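Local coordinates for mannosylglycerate hydrolase MGH1-like glycoside hydrolase domain-containing protein (Thermus thermophilus HB8, PDB 4WVA) that hydrolyses mannosylglycerate, a solute made by thermophiles under osmotic stress, to mannose and glycerate, and probably cleaves glucosylglycerate as well, at residues V354-A363 and A375-M386. Residues are numbered along the deposited sequence; the frame is centred on the assembly and turned at random.
Sequences VWINVNWMVA and AARLKADALALM
Ile356 meets Ala382 and Met386 across an antiparallel helical hairpin of the (alpha/alpha)6-barrel, in which helix 356-368 turns back into helix 372-389. Over the two segments the axes run at 161°. Ala363, Ala375 and Ala382 sit among larger side chains in this interface. Ala363 and Ala375 bring their CA atoms to 4.2 Å where the hairpin closes, and the two helices lie farther apart toward Ile356 and Ala382.

From that closed end, Leu378 fits against the backbone of the first helix. Its CB rests on the CB of Ala363, 3.9 Å away; beyond CG the branches part. CD1 lies 3.7 Å from the backbone N of Ala363 and also touches CG1 of Val362, while CD2 turns to the side chain of Asn359. CG is anti to the carbonyl carbon (chi1 -70°), which carries the fork toward the first helix, where its methyls reach from Asn359 to Ala363.

At the other end, Ile356 sends CD1 to the CB of Ala382 at 3.8 Å, and its CG2 receives the CE of Met386 at 3.9 Å. The bend of Met386 at chi3 (-79°) folds that methyl back onto the isoleucine. Tyr395 touches both side chains, and the side chain of Ile356 lies about 8 Å from that of Glu393, the probable proton acceptor. Beside the interface, Asp381 OD2 accepts a hydrogen bond from Arg377 NE at 2.7 Å within a salt bridge, and its OD1 pairs with Arg331. Just ahead of the first helix, Val354 crosses Leu385 at an angle, CG1 reaching CD1 at 3.7 Å.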
loop_
_atom_site.group_PDB
_atom_site.type_symbol
_atom_site.label_atom_id
_atom_site.label_comp_id
_atom_site.label_asym_id
_atom_site.label_seq_id
_atom_site.Cartn_x
_atom_site.Cartn_y
_atom_site.Cartn_z
ATOM N N VAL A 354 1.793 -7.830 -31.139
ATOM C CA VAL A 354 2.135 -6.625 -30.384
ATOM C C VAL A 354 1.106 -5.544 -30.666
ATOM O O VAL A 354 0.720 -5.286 -31.821
ATOM C CB VAL A 354 3.543 -6.095 -30.774
ATOM C CG1 VAL A 354 3.852 -4.756 -30.104
ATOM C CG2 VAL A 354 4.641 -7.097 -30.409
ATOM N N TRP A 355 0.662 -4.887 -29.606
ATOM C CA TRP A 355 -0.318 -3.815 -29.682
ATOM C C TRP A 355 0.259 -2.543 -29.099
ATOM O O TRP A 355 0.840 -2.529 -28.016
ATOM C CB TRP A 355 -1.579 -4.178 -28.907
ATOM C CG TRP A 355 -2.393 -5.286 -29.524
ATOM C CD1 TRP A 355 -2.106 -6.617 -29.544
ATOM C CD2 TRP A 355 -3.641 -5.133 -30.189
ATOM N NE1 TRP A 355 -3.106 -7.310 -30.199
ATOM C CE2 TRP A 355 -4.064 -6.421 -30.595
ATOM C CE3 TRP A 355 -4.447 -4.031 -30.480
ATOM C CZ2 TRP A 355 -5.265 -6.630 -31.259
ATOM C CZ3 TRP A 355 -5.628 -4.233 -31.151
ATOM C CH2 TRP A 355 -6.035 -5.527 -31.530
ATOM N N ILE A 356 0.044 -1.442 -29.791
ATOM C CA ILE A 356 0.676 -0.199 -29.388
ATOM C C ILE A 356 0.098 0.358 -28.088
ATOM O O ILE A 356 0.845 0.913 -27.261
ATOM C CB ILE A 356 0.588 0.854 -30.517
ATOM C CG1 ILE A 356 1.204 0.321 -31.816
ATOM C CG2 ILE A 356 1.276 2.147 -30.130
ATOM C CD1 ILE A 356 2.650 -0.104 -31.762
ATOM N N ASN A 357 -1.219 0.278 -27.911
ATOM C CA ASN A 357 -1.820 0.793 -26.685
ATOM C C ASN A 357 -1.328 0.071 -25.411
ATOM O O ASN A 357 -1.109 0.701 -24.362
ATOM C CB ASN A 357 -3.351 0.783 -26.763
ATOM C CG ASN A 357 -3.936 -0.616 -26.744
ATOM O OD1 ASN A 357 -3.417 -1.534 -27.377
ATOM N ND2 ASN A 357 -5.038 -0.784 -26.022
ATOM N N VAL A 358 -1.159 -1.246 -25.515
ATOM C CA VAL A 358 -0.661 -2.040 -24.391
ATOM C C VAL A 358 0.839 -1.776 -24.178
ATOM O O VAL A 358 1.287 -1.635 -23.029
ATOM C CB VAL A 358 -0.986 -3.541 -24.556
ATOM C CG1 VAL A 358 -0.382 -4.350 -23.419
ATOM C CG2 VAL A 358 -2.500 -3.723 -24.602
ATOM N N ASN A 359 1.627 -1.676 -25.251
ATOM C CA ASN A 359 3.028 -1.267 -25.080
ATOM C C ASN A 359 3.108 0.044 -24.300
ATOM O O ASN A 359 3.958 0.216 -23.414
ATOM C CB ASN A 359 3.749 -1.050 -26.422
ATOM C CG ASN A 359 4.452 -2.291 -26.949
ATOM O OD1 ASN A 359 5.600 -2.218 -27.499
ATOM N ND2 ASN A 359 3.827 -3.401 -26.812
ATOM N N TRP A 360 2.245 0.995 -24.673
ATOM C CA TRP A 360 2.219 2.304 -24.023
ATOM C C TRP A 360 1.836 2.214 -22.530
ATOM O O TRP A 360 2.563 2.749 -21.670
ATOM C CB TRP A 360 1.325 3.272 -24.798
ATOM C CG TRP A 360 1.246 4.603 -24.115
ATOM C CD1 TRP A 360 2.214 5.575 -24.084
ATOM C CD2 TRP A 360 0.164 5.082 -23.325
ATOM N NE1 TRP A 360 1.784 6.633 -23.320
ATOM C CE2 TRP A 360 0.535 6.355 -22.840
ATOM C CE3 TRP A 360 -1.094 4.565 -22.984
ATOM C CZ2 TRP A 360 -0.301 7.112 -22.028
ATOM C CZ3 TRP A 360 -1.929 5.324 -22.179
ATOM C CH2 TRP A 360 -1.524 6.585 -21.708
ATOM N N MET A 361 0.739 1.523 -22.206
ATOM C CA MET A 361 0.323 1.444 -20.798
ATOM C C MET A 361 1.366 0.717 -19.956
ATOM O O MET A 361 1.644 1.106 -18.821
ATOM C CB MET A 361 -1.020 0.754 -20.628
ATOM C CG MET A 361 -2.187 1.569 -21.132
ATOM S SD MET A 361 -3.795 0.780 -20.896
ATOM C CE MET A 361 -3.776 -0.457 -22.177
ATOM N N VAL A 362 1.933 -0.350 -20.501
ATOM C CA VAL A 362 2.927 -1.136 -19.764
ATOM C C VAL A 362 4.254 -0.374 -19.614
ATOM O O VAL A 362 4.872 -0.442 -18.565
ATOM C CB VAL A 362 3.105 -2.534 -20.390
ATOM C CG1 VAL A 362 4.197 -3.320 -19.688
ATOM C CG2 VAL A 362 1.793 -3.277 -20.321
ATOM N N ALA A 363 4.675 0.357 -20.648
ATOM C CA ALA A 363 5.846 1.240 -20.524
ATOM C C ALA A 363 5.634 2.307 -19.457
ATOM O O ALA A 363 6.524 2.562 -18.650
ATOM C CB ALA A 363 6.160 1.905 -21.855
ATOM N N ALA A 375 10.954 0.358 -20.042
ATOM C CA ALA A 375 10.019 1.337 -20.632
ATOM C C ALA A 375 10.542 1.853 -21.978
ATOM O O ALA A 375 9.797 1.969 -22.963
ATOM C CB ALA A 375 9.768 2.487 -19.672
ATOM N N ALA A 376 11.844 2.135 -22.033
ATOM C CA ALA A 376 12.456 2.647 -23.266
ATOM C C ALA A 376 12.425 1.616 -24.392
ATOM O O ALA A 376 12.240 1.958 -25.559
ATOM C CB ALA A 376 13.884 3.085 -22.982
ATOM N N ARG A 377 12.621 0.355 -24.039
ATOM C CA ARG A 377 12.543 -0.735 -25.007
ATOM C C ARG A 377 11.137 -0.880 -25.596
ATOM O O ARG A 377 10.983 -1.087 -26.792
ATOM C CB ARG A 377 13.016 -2.029 -24.326
ATOM C CG ARG A 377 12.811 -3.300 -25.104
ATOM C CD ARG A 377 13.565 -3.356 -26.406
ATOM N NE ARG A 377 13.150 -4.501 -27.215
ATOM C CZ ARG A 377 13.382 -5.774 -26.911
ATOM N NH1 ARG A 377 14.038 -6.120 -25.788
ATOM N NH2 ARG A 377 12.948 -6.715 -27.735
ATOM N N LEU A 378 10.110 -0.796 -24.746
ATOM C CA LEU A 378 8.725 -0.882 -25.191
ATOM C C LEU A 378 8.359 0.273 -26.119
ATOM O O LEU A 378 7.675 0.093 -27.132
ATOM C CB LEU A 378 7.768 -0.893 -23.975
ATOM C CG LEU A 378 7.842 -2.179 -23.162
ATOM C CD1 LEU A 378 7.323 -1.995 -21.755
ATOM C CD2 LEU A 378 7.082 -3.266 -23.887
ATOM N N LYS A 379 8.805 1.474 -25.770
ATOM C CA LYS A 379 8.663 2.618 -26.678
ATOM C C LYS A 379 9.408 2.425 -27.996
ATOM O O LYS A 379 8.849 2.609 -29.077
ATOM C CB LYS A 379 9.161 3.883 -26.007
ATOM C CG LYS A 379 8.973 5.130 -26.855
ATOM C CD LYS A 379 9.479 6.365 -26.146
ATOM C CE LYS A 379 9.377 7.567 -27.083
ATOM N NZ LYS A 379 9.909 8.799 -26.449
ATOM N N ALA A 380 10.682 2.088 -27.908
ATOM C CA ALA A 380 11.483 1.919 -29.118
ATOM C C ALA A 380 10.877 0.864 -30.053
ATOM O O ALA A 380 10.791 1.071 -31.260
ATOM C CB ALA A 380 12.905 1.547 -28.744
ATOM N N ASP A 381 10.457 -0.272 -29.504
ATOM C CA ASP A 381 9.835 -1.299 -30.333
ATOM C C ASP A 381 8.536 -0.800 -30.978
ATOM O O ASP A 381 8.307 -1.005 -32.171
ATOM C CB ASP A 381 9.597 -2.577 -29.533
ATOM C CG ASP A 381 10.874 -3.374 -29.321
ATOM O OD1 ASP A 381 11.948 -2.961 -29.845
ATOM O OD2 ASP A 381 10.821 -4.403 -28.610
ATOM N N ALA A 382 7.676 -0.158 -30.195
ATOM C CA ALA A 382 6.436 0.403 -30.751
ATOM C C ALA A 382 6.708 1.370 -31.906
ATOM O O ALA A 382 6.084 1.275 -32.967
ATOM C CB ALA A 382 5.632 1.094 -29.670
ATOM N N LEU A 383 7.652 2.280 -31.705
ATOM C CA LEU A 383 7.960 3.286 -32.727
ATOM C C LEU A 383 8.622 2.672 -33.971
ATOM O O LEU A 383 8.283 3.041 -35.095
ATOM C CB LEU A 383 8.791 4.428 -32.148
ATOM C CG LEU A 383 8.109 5.230 -31.036
ATOM C CD1 LEU A 383 8.977 6.400 -30.653
ATOM C CD2 LEU A 383 6.723 5.734 -31.417
ATOM N N ALA A 384 9.515 1.704 -33.764
ATOM C CA ALA A 384 10.150 0.969 -34.872
ATOM C C ALA A 384 9.110 0.251 -35.739
ATOM O O ALA A 384 9.161 0.292 -36.980
ATOM C CB ALA A 384 11.170 -0.021 -34.340
ATOM N N LEU A 385 8.157 -0.399 -35.085
ATOM C CA LEU A 385 7.095 -1.113 -35.800
ATOM C C LEU A 385 6.290 -0.155 -36.689
ATOM O O LEU A 385 5.996 -0.450 -37.862
ATOM C CB LEU A 385 6.184 -1.796 -34.786
ATOM C CG LEU A 385 6.770 -3.037 -34.100
ATOM C CD1 LEU A 385 5.874 -3.490 -32.947
ATOM C CD2 LEU A 385 6.940 -4.162 -35.106
ATOM N N MET A 386 5.934 1.000 -36.131
ATOM C CA MET A 386 5.125 1.982 -36.863
ATOM C C MET A 386 5.931 2.667 -37.965
ATOM O O MET A 386 5.388 2.944 -39.038
ATOM C CB MET A 386 4.517 2.983 -35.888
ATOM C CG MET A 386 3.526 2.300 -34.955
ATOM S SD MET A 386 2.526 3.401 -33.957
ATOM C CE MET A 386 3.658 3.850 -32.650
#